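Long-range contacts in glutamine synthetase (PDB 5ZLI), which belongs to the type I beta glutamine synthetases, enzymes assembled here from twelve chains that each carry a beta-Grasp domain and a catalytic domain: residues 340-345 and 420-425; 346-351 and 404-409; 352-357 and 365-370. All coordinates share one frame; numbering follows the deposited sequence.

Contact 1. Residues 340-345 and 420-425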
ATOM      1  N   SER B 340      21.464  42.188  23.612  1.00 57.21           N
ATOM      2  CA  SER B 340      20.761  42.222  24.886  1.00 55.07           C
ATOM      3  C   SER B 340      21.240  43.360  25.790  1.00 54.83           C
ATOM      4  O   SER B 340      20.569  43.657  26.791  1.00 56.69           O
ATOM      5  CB  SER B 340      20.912  40.874  25.624  1.00 61.07           C
ATOM      6  OG  SER B 340      20.032  40.768  26.743  1.00 58.11           O
ATOM      7  N   ILE B 341      22.342  44.035  25.437  1.00 53.54           N
ATOM      8  CA  ILE B 341      22.965  45.068  26.263  1.00 56.18           C
ATOM      9  C   ILE B 341      22.925  46.387  25.491  1.00 48.32           C
ATOM     10  O   ILE B 341      23.347  46.444  24.331  1.00 49.40           O
ATOM     11  CB  ILE B 341      24.425  44.714  26.617  1.00 59.35           C
ATOM     12  CG1 ILE B 341      24.550  43.311  27.218  1.00 54.01           C
ATOM     13  CG2 ILE B 341      24.997  45.731  27.602  1.00 51.38           C
ATOM     14  CD1 ILE B 341      23.956  43.158  28.578  1.00 58.45           C
ATOM     15  N   LEU B 342      22.466  47.452  26.156  1.00 48.20           N
ATOM     16  CA  LEU B 342      22.206  48.743  25.510  1.00 47.04           C
ATOM     17  C   LEU B 342      23.412  49.678  25.630  1.00 48.59           C
ATOM     18  O   LEU B 342      23.409  50.665  26.366  1.00 47.65           O
ATOM     19  CB  LEU B 342      20.964  49.381  26.120  1.00 45.15           C
ATOM     20  CG  LEU B 342      19.605  48.786  25.805  1.00 45.03           C
ATOM     21  CD1 LEU B 342      18.572  49.390  26.743  1.00 41.66           C
ATOM     22  CD2 LEU B 342      19.282  49.090  24.350  1.00 40.35           C
ATOM     23  N   THR B 343      24.427  49.416  24.814  1.00 52.89           N
ATOM     24  CA  THR B 343      25.582  50.300  24.744  1.00 53.68           C
ATOM     25  C   THR B 343      26.003  50.433  23.287  1.00 45.10           C
ATOM     26  O   THR B 343      25.469  49.769  22.399  1.00 48.12           O
ATOM     27  CB  THR B 343      26.739  49.800  25.624  1.00 57.22           C
ATOM     28  OG1 THR B 343      26.212  49.134  26.780  1.00 53.41           O
ATOM     29  CG2 THR B 343      27.576  50.977  26.098  1.00 56.88           C
ATOM     30  N   TYR B 344      26.960  51.309  23.038  1.00 44.25           N
ATOM     31  CA  TYR B 344      27.496  51.534  21.704  1.00 47.15           C
ATOM     32  C   TYR B 344      28.965  51.125  21.663  1.00 48.61           C
ATOM     33  O   TYR B 344      29.651  51.112  22.690  1.00 47.81           O
ATOM     34  CB  TYR B 344      27.310  53.026  21.296  1.00 45.07           C
ATOM     35  CG  TYR B 344      27.928  54.032  22.297  1.00 58.62           C
ATOM     36  CD1 TYR B 344      27.306  54.301  23.526  1.00 54.96           C
ATOM     37  CD2 TYR B 344      29.134  54.691  22.027  1.00 51.49           C
ATOM     38  CE1 TYR B 344      27.864  55.190  24.442  1.00 48.06           C
ATOM     39  CE2 TYR B 344      29.694  55.579  22.944  1.00 49.80           C
ATOM     40  CZ  TYR B 344      29.053  55.825  24.142  1.00 51.20           C
ATOM     41  OH  TYR B 344      29.599  56.703  25.053  1.00 53.43           O
ATOM     42  N   SER B 345      29.438  50.767  20.470  1.00 49.44           N
ATOM     43  CA  SER B 345      30.852  50.466  20.265  1.00 51.18           C
ATOM     44  C   SER B 345      31.123  50.384  18.773  1.00 47.25           C
ATOM     45  O   SER B 345      30.276  49.929  18.007  1.00 46.58           O
ATOM     46  CB  SER B 345      31.275  49.163  20.953  1.00 50.27           C
ATOM     47  OG  SER B 345      31.246  49.330  22.354  1.00 54.12           O
ATOM     48  N   LYS B 420      22.327  48.623  31.586  1.00 43.05           N
ATOM     49  CA  LYS B 420      20.908  48.617  31.216  1.00 49.20           C
ATOM     50  C   LYS B 420      20.677  47.720  30.006  1.00 47.87           C
ATOM     51  O   LYS B 420      21.054  48.057  28.879  1.00 46.03           O
ATOM     52  CB  LYS B 420      20.389  50.033  30.960  1.00 38.89           C
ATOM     53  CG  LYS B 420      19.936  50.741  32.241  1.00 41.46           C
ATOM     54  CD  LYS B 420      18.845  49.925  33.000  1.00 56.02           C
ATOM     55  CE  LYS B 420      19.255  49.456  34.404  1.00 43.57           C
ATOM     56  NZ  LYS B 420      18.725  48.096  34.755  1.00 36.07           N
ATOM     57  N   GLN B 421      20.035  46.588  30.248  1.00 46.90           N
ATOM     58  CA  GLN B 421      19.818  45.563  29.241  1.00 51.35           C
ATOM     59  C   GLN B 421      18.465  45.769  28.560  1.00 53.27           C
ATOM     60  O   GLN B 421      17.609  46.513  29.037  1.00 52.25           O
ATOM     61  CB  GLN B 421      19.896  44.175  29.898  1.00 48.18           C
ATOM     62  CG  GLN B 421      18.722  43.930  30.891  1.00 50.96           C
ATOM     63  CD  GLN B 421      18.768  42.604  31.676  1.00 47.72           C
ATOM     64  OE1 GLN B 421      19.559  41.705  31.392  1.00 41.66           O
ATOM     65  NE2 GLN B 421      17.911  42.504  32.683  1.00 45.97           N
ATOM     66  N   MET B 422      18.284  45.098  27.423  1.00 47.05           N
ATOM     67  CA  MET B 422      17.016  45.124  26.702  1.00 43.21           C
ATOM     68  C   MET B 422      15.909  44.422  27.515  1.00 44.64           C
ATOM     69  O   MET B 422      16.183  43.555  28.358  1.00 40.33           O
ATOM     70  CB  MET B 422      17.188  44.444  25.343  1.00 45.31           C
ATOM     71  CG  MET B 422      17.745  45.280  24.162  1.00 39.97           C
ATOM     72  SD  MET B 422      16.521  46.239  23.230  1.00 51.54           S
ATOM     73  CE  MET B 422      16.183  47.602  24.328  1.00 46.38           C
ATOM     74  N   PRO B 423      14.655  44.830  27.343  1.00 43.16           N
ATOM     75  CA  PRO B 423      13.560  44.105  27.997  1.00 37.71           C
ATOM     76  C   PRO B 423      13.387  42.708  27.427  1.00 38.21           C
ATOM     77  O   PRO B 423      13.642  42.440  26.248  1.00 36.15           O
ATOM     78  CB  PRO B 423      12.333  44.977  27.724  1.00 34.89           C
ATOM     79  CG  PRO B 423      12.722  45.850  26.602  1.00 39.06           C
ATOM     80  CD  PRO B 423      14.187  46.024  26.625  1.00 38.85           C
ATOM     81  N   HIS B 424      12.973  41.799  28.295  1.00 38.28           N
ATOM     82  CA  HIS B 424      12.938  40.405  27.889  1.00 39.35           C
ATOM     83  C   HIS B 424      11.644  40.002  27.214  1.00 37.92           C
ATOM     84  O   HIS B 424      11.637  39.057  26.423  1.00 42.04           O
ATOM     85  CB  HIS B 424      13.125  39.505  29.093  1.00 38.21           C
ATOM     86  CG  HIS B 424      14.497  39.524  29.656  1.00 39.23           C
ATOM     87  ND1 HIS B 424      14.795  40.143  30.849  1.00 50.21           N
ATOM     88  CD2 HIS B 424      15.626  38.898  29.258  1.00 41.25           C
ATOM     89  CE1 HIS B 424      16.073  39.955  31.128  1.00 53.92           C
ATOM     90  NE2 HIS B 424      16.597  39.194  30.182  1.00 51.87           N
ATOM     91  N   THR B 425      10.553  40.668  27.510  1.00 27.22           N
ATOM     92  CA  THR B 425       9.296  40.343  26.887  1.00 29.16           C
ATOM     93  C   THR B 425       8.685  41.620  26.343  1.00 31.01           C
ATOM     94  O   THR B 425       9.017  42.725  26.786  1.00 29.41           O
ATOM     95  CB  THR B 425       8.359  39.650  27.901  1.00 31.74           C
ATOM     96  OG1 THR B 425       8.255  40.442  29.095  1.00 31.08           O
ATOM     97  CG2 THR B 425       8.846  38.284  28.254  1.00 31.06           C
TER
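Leu342 packs against the main chain of Lys420 and the methyl end of Met422, and here residues 340-345 and 420-425 fit together most tightly. A single beta bridge between Ile341 and Gln421 joins the backbones. Met422 N gives a nearly straight hydrogen bond to Ser340 O (2.8 Å, 166°), while the bond from Leu342 N to Lys420 O is longer, 3.1 Å, and more bent. Leu342 has its CG anti to the carbonyl carbon (chi1 -72°), which lays CB, CG and CD1 beside the Lys420 carbonyl and leaves CD2 for the sulfur side chain. Met422, bent at chi2 and chi3, crosses the leucine at about a right angle, with CE 3.4 Å from Leu342 CD2. A branched residue and a pliant thioether suit this corner, since Leu312, Ala315 and Arg316 of helices 302-313 and 315-322 also press on Leu342.

The other side is looser. Lys420 is exposed, and its aliphatic chain leads the amino group away from the strand, as befits a charge at the surface. Gln421 touches chiefly through CB, 3.2 Å from Ser340 O, while its extended chain carries the amide outward. Ile341 turns its back on the loop and packs on Leu406 and Ile419. Farther along, Thr425 caps helix 426-434 through a weak bond to Arg428 N, and His424 packs on Glu467 of a neighbouring subunit.

Since both crossing hydrogen bonds run between main-chain atoms and the close side-chain packing is apolar, the join should depend little on any residue's ionisation.

Contact 2. Residues 346-351 and 404-409; sequences ANNRSA and INLFKL
Ser350 and Leu406 bring the two backbones closest, with 5.3 Å between their CA atoms, where the loop 346-351 meets the 3-10 turn 406-408. Asn348 makes a polar link: its ND2 donates to Ile404 O over 3.0 Å at 162°. With CG anti to the backbone N (chi1 -161°), the amide reaches across the gap, and the Ile404 oxygen lies close to the amide plane. A short side chain carrying both a donor and an acceptor suits this place: as ND2 reaches outward, OD1 faces its own loop and accepts from Ser350 N, two residues on. That is an Asx turn, and it bends the chain between strands 341-346 and 351-355 of the catalytic domain, although the exact position of OD1 is less sure. Leu406 N may add a weak bond to Ser350 OG, whose place is also uncertain.

Next to the polar pair, Leu406 spreads its two methyls. CD1 lies 3.6 Å from Asn348 ND2, whereas CD2 packs beside Ala351, 4.1 Å from its CB, where a small residue leaves room for the branch. Phe407 follows in the turn and offers the face of its ring to Ser350. The serine CB stands 4.0 Å from the ring centroid and only 17° off the normal, a CH-pi contact displaced toward the rim. Pro334 of the same chain and Ile70 of a different neighbouring subunit from the one His424 meets also pack on this phenylalanine. The 3-10 turn itself is held by Lys408 N donating to Asn405 O, 3.0 Å away. Arg349 points away from residues 404-409, and its NH1 forms a salt bridge with Asp74 of the same neighbouring subunit, whose Ile70 touches Ser350 as well.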
ATOM      1  N   ALA B 346      32.302  50.834  18.372  1.00 48.25           N
ATOM      2  CA  ALA B 346      32.698  50.684  16.986  1.00 44.53           C
ATOM      3  C   ALA B 346      33.086  49.237  16.733  1.00 44.40           C
ATOM      4  O   ALA B 346      33.733  48.593  17.569  1.00 32.73           O
ATOM      5  CB  ALA B 346      33.846  51.624  16.639  1.00 45.56           C
ATOM      6  N   ASN B 347      32.660  48.722  15.576  1.00 41.20           N
ATOM      7  CA  ASN B 347      33.021  47.380  15.144  1.00 45.40           C
ATOM      8  C   ASN B 347      32.510  46.296  16.101  1.00 48.12           C
ATOM      9  O   ASN B 347      33.118  45.228  16.221  1.00 51.40           O
ATOM     10  CB  ASN B 347      34.538  47.279  15.001  1.00 44.29           C
ATOM     11  CG  ASN B 347      35.134  48.525  14.427  1.00 41.86           C
ATOM     12  OD1 ASN B 347      34.690  49.017  13.387  1.00 44.23           O
ATOM     13  ND2 ASN B 347      36.067  49.125  15.166  1.00 43.37           N
ATOM     14  N   ASN B 348      31.421  46.542  16.824  1.00 42.99           N
ATOM     15  CA  ASN B 348      30.961  45.611  17.842  1.00 42.47           C
ATOM     16  C   ASN B 348      29.545  45.139  17.533  1.00 48.24           C
ATOM     17  O   ASN B 348      28.603  45.935  17.545  1.00 48.90           O
ATOM     18  CB  ASN B 348      31.033  46.277  19.210  1.00 46.52           C
ATOM     19  CG  ASN B 348      31.014  45.292  20.354  1.00 50.48           C
ATOM     20  OD1 ASN B 348      30.332  44.272  20.311  1.00 49.53           O
ATOM     21  ND2 ASN B 348      31.771  45.605  21.402  1.00 57.87           N
ATOM     22  N   ARG B 349      29.385  43.838  17.303  1.00 46.26           N
ATOM     23  CA  ARG B 349      28.077  43.261  17.011  1.00 48.86           C
ATOM     24  C   ARG B 349      27.417  42.637  18.223  1.00 47.12           C
ATOM     25  O   ARG B 349      26.333  42.058  18.086  1.00 48.68           O
ATOM     26  CB  ARG B 349      28.168  42.226  15.879  1.00 46.65           C
ATOM     27  CG  ARG B 349      28.663  42.833  14.620  1.00 42.97           C
ATOM     28  CD  ARG B 349      28.240  42.013  13.459  1.00 43.00           C
ATOM     29  NE  ARG B 349      28.144  42.807  12.239  1.00 43.43           N
ATOM     30  CZ  ARG B 349      29.146  43.414  11.613  1.00 39.86           C
ATOM     31  NH1 ARG B 349      30.374  43.348  12.093  1.00 37.78           N
ATOM     32  NH2 ARG B 349      28.907  44.101  10.495  1.00 42.04           N
ATOM     33  N   SER B 350      28.037  42.746  19.398  1.00 48.23           N
ATOM     34  CA  SER B 350      27.363  42.456  20.649  1.00 48.71           C
ATOM     35  C   SER B 350      26.607  43.662  21.207  1.00 51.02           C
ATOM     36  O   SER B 350      25.745  43.489  22.084  1.00 57.63           O
ATOM     37  CB  SER B 350      28.385  41.951  21.665  1.00 50.07           C
ATOM     38  OG  SER B 350      29.437  42.883  21.808  1.00 51.14           O
ATOM     39  N   ALA B 351      26.869  44.864  20.701  1.00 42.51           N
ATOM     40  CA  ALA B 351      26.257  46.071  21.232  1.00 42.31           C
ATOM     41  C   ALA B 351      24.907  46.371  20.582  1.00 43.10           C
ATOM     42  O   ALA B 351      24.610  45.914  19.472  1.00 41.33           O
ATOM     43  CB  ALA B 351      27.203  47.256  21.056  1.00 47.04           C
ATOM     44  N   ILE B 404      33.958  45.518  24.904  1.00 48.07           N
ATOM     45  CA  ILE B 404      34.114  44.130  25.321  1.00 60.25           C
ATOM     46  C   ILE B 404      33.204  43.233  24.467  1.00 57.64           C
ATOM     47  O   ILE B 404      32.447  43.692  23.606  1.00 50.91           O
ATOM     48  CB  ILE B 404      33.847  43.918  26.832  1.00 60.26           C
ATOM     49  CG1 ILE B 404      32.497  44.515  27.265  1.00 55.45           C
ATOM     50  CG2 ILE B 404      35.015  44.449  27.669  1.00 54.72           C
ATOM     51  CD1 ILE B 404      31.427  43.462  27.525  1.00 50.78           C
ATOM     52  N   ASN B 405      33.364  41.927  24.661  1.00 56.95           N
ATOM     53  CA  ASN B 405      32.400  40.939  24.177  1.00 57.11           C
ATOM     54  C   ASN B 405      31.198  40.970  25.114  1.00 57.88           C
ATOM     55  O   ASN B 405      31.230  40.401  26.212  1.00 58.23           O
ATOM     56  CB  ASN B 405      33.053  39.561  24.120  1.00 53.43           C
ATOM     57  CG  ASN B 405      32.136  38.494  23.584  1.00 52.90           C
ATOM     58  OD1 ASN B 405      30.923  38.666  23.527  1.00 51.01           O
ATOM     59  ND2 ASN B 405      32.723  37.376  23.168  1.00 55.94           N
ATOM     60  N   LEU B 406      30.119  41.619  24.678  1.00 51.29           N
ATOM     61  CA  LEU B 406      29.025  41.865  25.607  1.00 54.30           C
ATOM     62  C   LEU B 406      28.338  40.570  26.036  1.00 60.46           C
ATOM     63  O   LEU B 406      27.891  40.465  27.184  1.00 61.45           O
ATOM     64  CB  LEU B 406      28.035  42.850  24.985  1.00 55.13           C
ATOM     65  CG  LEU B 406      28.463  44.329  25.030  1.00 54.71           C
ATOM     66  CD1 LEU B 406      29.684  44.660  24.218  1.00 50.56           C
ATOM     67  CD2 LEU B 406      27.326  45.221  24.626  1.00 47.00           C
ATOM     68  N   PHE B 407      28.300  39.554  25.167  1.00 56.44           N
ATOM     69  CA  PHE B 407      27.720  38.259  25.529  1.00 55.74           C
ATOM     70  C   PHE B 407      28.547  37.462  26.538  1.00 54.96           C
ATOM     71  O   PHE B 407      28.073  36.413  26.996  1.00 49.66           O
ATOM     72  CB  PHE B 407      27.497  37.411  24.276  1.00 55.60           C
ATOM     73  CG  PHE B 407      26.735  38.121  23.190  1.00 59.67           C
ATOM     74  CD1 PHE B 407      25.581  38.841  23.483  1.00 58.21           C
ATOM     75  CD2 PHE B 407      27.182  38.091  21.875  1.00 57.72           C
ATOM     76  CE1 PHE B 407      24.870  39.504  22.468  1.00 55.24           C
ATOM     77  CE2 PHE B 407      26.484  38.766  20.859  1.00 53.81           C
ATOM     78  CZ  PHE B 407      25.327  39.468  21.161  1.00 50.73           C
ATOM     79  N   LYS B 408      29.754  37.916  26.897  1.00 58.56           N
ATOM     80  CA  LYS B 408      30.571  37.222  27.884  1.00 60.72           C
ATOM     81  C   LYS B 408      30.298  37.671  29.322  1.00 54.89           C
ATOM     82  O   LYS B 408      30.753  36.998  30.255  1.00 50.89           O
ATOM     83  CB  LYS B 408      32.066  37.391  27.546  1.00 46.20           C
ATOM     84  N   LEU B 409      29.531  38.749  29.518  1.00 60.33           N
ATOM     85  CA  LEU B 409      29.288  39.309  30.848  1.00 63.05           C
ATOM     86  C   LEU B 409      28.304  38.462  31.655  1.00 53.93           C
ATOM     87  O   LEU B 409      27.290  38.008  31.127  1.00 53.16           O
ATOM     88  CB  LEU B 409      28.764  40.744  30.720  1.00 54.49           C
TER

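Contact 3. Residues 352-357 and 365-370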
ATOM      1  N   SER B 352      24.050  47.083  21.335  1.00 42.52           N
ATOM      2  CA  SER B 352      22.760  47.535  20.805  1.00 39.77           C
ATOM      3  C   SER B 352      22.932  48.515  19.653  1.00 39.40           C
ATOM      4  O   SER B 352      22.186  48.463  18.670  1.00 32.26           O
ATOM      5  CB  SER B 352      21.910  48.139  21.906  1.00 36.12           C
ATOM      6  OG  SER B 352      21.597  47.137  22.830  1.00 38.92           O
ATOM      7  N   VAL B 353      23.839  49.469  19.800  1.00 39.68           N
ATOM      8  CA  VAL B 353      24.171  50.378  18.722  1.00 40.50           C
ATOM      9  C   VAL B 353      25.584  50.073  18.273  1.00 41.74           C
ATOM     10  O   VAL B 353      26.444  49.675  19.064  1.00 39.51           O
ATOM     11  CB  VAL B 353      24.041  51.858  19.111  1.00 40.08           C
ATOM     12  CG1 VAL B 353      23.925  52.711  17.837  1.00 34.93           C
ATOM     13  CG2 VAL B 353      22.847  52.035  20.048  1.00 38.66           C
ATOM     14  N   ARG B 354      25.832  50.296  16.992  1.00 41.45           N
ATOM     15  CA  ARG B 354      27.126  49.969  16.437  1.00 38.04           C
ATOM     16  C   ARG B 354      27.588  51.124  15.584  1.00 40.30           C
ATOM     17  O   ARG B 354      26.808  51.674  14.805  1.00 43.82           O
ATOM     18  CB  ARG B 354      27.064  48.688  15.614  1.00 41.84           C
ATOM     19  CG  ARG B 354      28.221  48.536  14.720  1.00 37.21           C
ATOM     20  CD  ARG B 354      28.364  47.116  14.335  1.00 41.25           C
ATOM     21  NE  ARG B 354      29.218  47.041  13.179  1.00 42.87           N
ATOM     22  CZ  ARG B 354      28.759  47.196  11.964  1.00 38.56           C
ATOM     23  NH1 ARG B 354      27.454  47.354  11.802  1.00 39.60           N
ATOM     24  NH2 ARG B 354      29.586  47.138  10.933  1.00 44.47           N
ATOM     25  N   ILE B 355      28.845  51.504  15.769  1.00 43.60           N
ATOM     26  CA  ILE B 355      29.502  52.496  14.928  1.00 41.95           C
ATOM     27  C   ILE B 355      30.263  51.745  13.842  1.00 46.90           C
ATOM     28  O   ILE B 355      31.230  51.025  14.160  1.00 46.30           O
ATOM     29  CB  ILE B 355      30.436  53.385  15.746  1.00 40.98           C
ATOM     30  CG1 ILE B 355      29.637  54.108  16.817  1.00 46.64           C
ATOM     31  CG2 ILE B 355      31.082  54.383  14.863  1.00 39.55           C
ATOM     32  CD1 ILE B 355      29.608  53.364  18.156  1.00 45.78           C
ATOM     33  N   PRO B 356      29.849  51.829  12.584  1.00 48.19           N
ATOM     34  CA  PRO B 356      30.597  51.150  11.518  1.00 50.37           C
ATOM     35  C   PRO B 356      32.001  51.716  11.320  1.00 51.10           C
ATOM     36  O   PRO B 356      32.302  52.865  11.657  1.00 54.49           O
ATOM     37  CB  PRO B 356      29.726  51.378  10.277  1.00 43.68           C
ATOM     38  CG  PRO B 356      28.319  51.604  10.836  1.00 46.03           C
ATOM     39  CD  PRO B 356      28.543  52.341  12.127  1.00 43.62           C
ATOM     40  N   TYR B 357      32.839  50.893  10.674  1.00 47.56           N
ATOM     41  CA  TYR B 357      34.262  51.183  10.510  1.00 51.98           C
ATOM     42  C   TYR B 357      34.515  52.402   9.616  1.00 52.49           C
ATOM     43  O   TYR B 357      35.282  53.297   9.992  1.00 49.91           O
ATOM     44  CB  TYR B 357      34.961  49.957   9.923  1.00 47.50           C
ATOM     45  CG  TYR B 357      36.290  50.316   9.323  1.00 49.23           C
ATOM     46  CD1 TYR B 357      36.408  50.557   7.951  1.00 44.79           C
ATOM     47  CD2 TYR B 357      37.404  50.511  10.126  1.00 53.54           C
ATOM     48  CE1 TYR B 357      37.607  50.935   7.400  1.00 44.19           C
ATOM     49  CE2 TYR B 357      38.620  50.901   9.581  1.00 50.03           C
ATOM     50  CZ  TYR B 357      38.717  51.101   8.219  1.00 47.88           C
ATOM     51  OH  TYR B 357      39.920  51.476   7.653  1.00 56.07           O
ATOM     52  N   ARG B 365      27.182  57.918  10.835  1.00 43.91           N
ATOM     53  CA  ARG B 365      25.874  57.340  11.096  1.00 44.67           C
ATOM     54  C   ARG B 365      25.997  56.378  12.258  1.00 45.50           C
ATOM     55  O   ARG B 365      27.091  55.917  12.595  1.00 51.49           O
ATOM     56  CB  ARG B 365      25.333  56.590   9.873  1.00 48.45           C
ATOM     57  CG  ARG B 365      25.562  55.092   9.962  1.00 43.71           C
ATOM     58  CD  ARG B 365      25.694  54.437   8.630  1.00 46.97           C
ATOM     59  NE  ARG B 365      26.873  53.579   8.593  1.00 50.79           N
ATOM     60  CZ  ARG B 365      27.348  53.037   7.478  1.00 52.94           C
ATOM     61  NH1 ARG B 365      26.728  53.279   6.329  1.00 50.51           N
ATOM     62  NH2 ARG B 365      28.435  52.265   7.507  1.00 45.13           N
ATOM     63  N   PHE B 366      24.857  56.056  12.850  1.00 43.99           N
ATOM     64  CA  PHE B 366      24.766  54.906  13.733  1.00 49.38           C
ATOM     65  C   PHE B 366      24.055  53.760  13.019  1.00 46.14           C
ATOM     66  O   PHE B 366      23.393  53.951  11.995  1.00 45.25           O
ATOM     67  CB  PHE B 366      24.007  55.247  15.011  1.00 43.31           C
ATOM     68  CG  PHE B 366      24.663  56.278  15.849  1.00 45.23           C
ATOM     69  CD1 PHE B 366      24.053  57.495  16.071  1.00 50.44           C
ATOM     70  CD2 PHE B 366      25.872  56.014  16.474  1.00 58.45           C
ATOM     71  CE1 PHE B 366      24.652  58.449  16.892  1.00 55.62           C
ATOM     72  CE2 PHE B 366      26.480  56.966  17.292  1.00 53.81           C
ATOM     73  CZ  PHE B 366      25.867  58.184  17.502  1.00 49.68           C
ATOM     74  N   GLU B 367      24.217  52.555  13.558  1.00 36.08           N
ATOM     75  CA  GLU B 367      23.382  51.419  13.185  1.00 39.55           C
ATOM     76  C   GLU B 367      22.774  50.811  14.444  1.00 42.35           C
ATOM     77  O   GLU B 367      23.504  50.406  15.357  1.00 37.74           O
ATOM     78  CB  GLU B 367      24.168  50.376  12.400  1.00 44.01           C
ATOM     79  CG  GLU B 367      23.457  49.023  12.314  1.00 43.32           C
ATOM     80  CD  GLU B 367      24.386  47.909  11.865  1.00 45.85           C
ATOM     81  OE1 GLU B 367      24.841  47.939  10.692  1.00 45.10           O
ATOM     82  OE2 GLU B 367      24.711  47.044  12.711  1.00 43.70           O
ATOM     83  N   PHE B 368      21.440  50.809  14.529  1.00 47.94           N
ATOM     84  CA  PHE B 368      20.737  50.191  15.659  1.00 46.47           C
ATOM     85  C   PHE B 368      20.397  48.743  15.313  1.00 42.57           C
ATOM     86  O   PHE B 368      19.639  48.480  14.369  1.00 41.49           O
ATOM     87  CB  PHE B 368      19.478  50.976  16.021  1.00 36.12           C
ATOM     88  CG  PHE B 368      19.739  52.437  16.247  1.00 44.50           C
ATOM     89  CD1 PHE B 368      20.311  52.891  17.419  1.00 42.41           C
ATOM     90  CD2 PHE B 368      19.458  53.361  15.253  1.00 43.23           C
ATOM     91  CE1 PHE B 368      20.557  54.251  17.593  1.00 45.34           C
ATOM     92  CE2 PHE B 368      19.694  54.696  15.442  1.00 34.40           C
ATOM     93  CZ  PHE B 368      20.244  55.144  16.590  1.00 34.98           C
ATOM     94  N   ARG B 369      20.955  47.814  16.079  1.00 36.93           N
ATOM     95  CA  ARG B 369      20.858  46.401  15.759  1.00 42.97           C
ATOM     96  C   ARG B 369      19.690  45.707  16.449  1.00 45.19           C
ATOM     97  O   ARG B 369      19.439  44.536  16.155  1.00 47.47           O
ATOM     98  CB  ARG B 369      22.159  45.681  16.114  1.00 44.05           C
ATOM     99  CG  ARG B 369      23.373  46.207  15.409  1.00 35.97           C
ATOM    100  CD  ARG B 369      24.613  45.468  15.863  1.00 42.28           C
ATOM    101  NE  ARG B 369      24.528  44.017  15.666  1.00 43.43           N
ATOM    102  CZ  ARG B 369      24.657  43.409  14.483  1.00 46.55           C
ATOM    103  NH1 ARG B 369      24.869  44.109  13.375  1.00 43.17           N
ATOM    104  NH2 ARG B 369      24.574  42.091  14.401  1.00 51.61           N
ATOM    105  N   PHE B 370      19.023  46.356  17.397  1.00 42.53           N
ATOM    106  CA  PHE B 370      17.944  45.691  18.115  1.00 38.72           C
ATOM    107  C   PHE B 370      16.611  45.614  17.369  1.00 37.60           C
ATOM    108  O   PHE B 370      15.838  44.692  17.655  1.00 38.57           O
ATOM    109  CB  PHE B 370      17.742  46.331  19.490  1.00 42.23           C
ATOM    110  CG  PHE B 370      17.569  47.828  19.458  1.00 41.96           C
ATOM    111  CD1 PHE B 370      18.670  48.666  19.548  1.00 42.26           C
ATOM    112  CD2 PHE B 370      16.316  48.403  19.368  1.00 47.93           C
ATOM    113  CE1 PHE B 370      18.534  50.031  19.520  1.00 36.94           C
ATOM    114  CE2 PHE B 370      16.174  49.794  19.333  1.00 45.13           C
ATOM    115  CZ  PHE B 370      17.288  50.597  19.410  1.00 37.08           C
TER
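Arg354 and Glu367 face each other as an antiparallel hydrogen-bonded pair in the hairpin of strands 351-355 and 366-368. Arg354 N donates to Glu367 O (2.8 Å) and Glu367 N returns a bond to Arg354 O (3.0 Å). Arg369 N extends the pairing with a bond to Ser352 O.

Followed outward, Arg354 has CB 4.1 Å from Arg369 CD; with CG anti to the backbone N (chi1 163°) the chain runs extended, taking CD to 4.0 Å from Glu367 OE2. At the tip, NH1 makes a salt bridge to Glu367 OE1 (2.9 Å) and is equally near OE2, guanidinium and carboxylate planes 48° apart, while Pro356 CA lies over one guanidinium face. NH2 forms a salt bridge with Asp74 of a neighbouring subunit; a long side chain with several N-H groups suits two acidic partners.

On the other face, Val353 lies side by side with Phe368, CG1 to CD1 3.6 Å, and CG1 also touches Phe366 CB. Leu308 of helix 302-313 packs on Val353 and Phe366, so beta-branched and aromatic residues suit this buried side.

Arg369 NH1 reaches Glu367 OE2 (3.0 Å) on the syn side but tilted out of the carboxylate plane, and its NH2 is held by Glu337 O. His281 NE2 adds a weak bond to Glu367 OE1. Held by two arginines, the carboxylate should rotate little, and its charge probably offsets their closeness.

In the fold
All three contacts lie within the catalytic domain, on the same side of the chain's centre, with centres 11 to 13 Å apart. Their first segments follow one another without a break: strand 341-346, the connecting loop, then strand 351-355. The partners come later in the reverse order, 365-370, 404-409 and 420-425, so contact 3 closes the shortest loop, contact 2 the next and contact 1 the longest. Strands 341-346 and 351-355 are parallel neighbours in one mixed sheet, which 366-368 continues towards 278-286. Contacts 2 and 3 both meet one neighbouring subunit and contact 1 touches another, so this part of the catalytic domain lies at subunit interfaces.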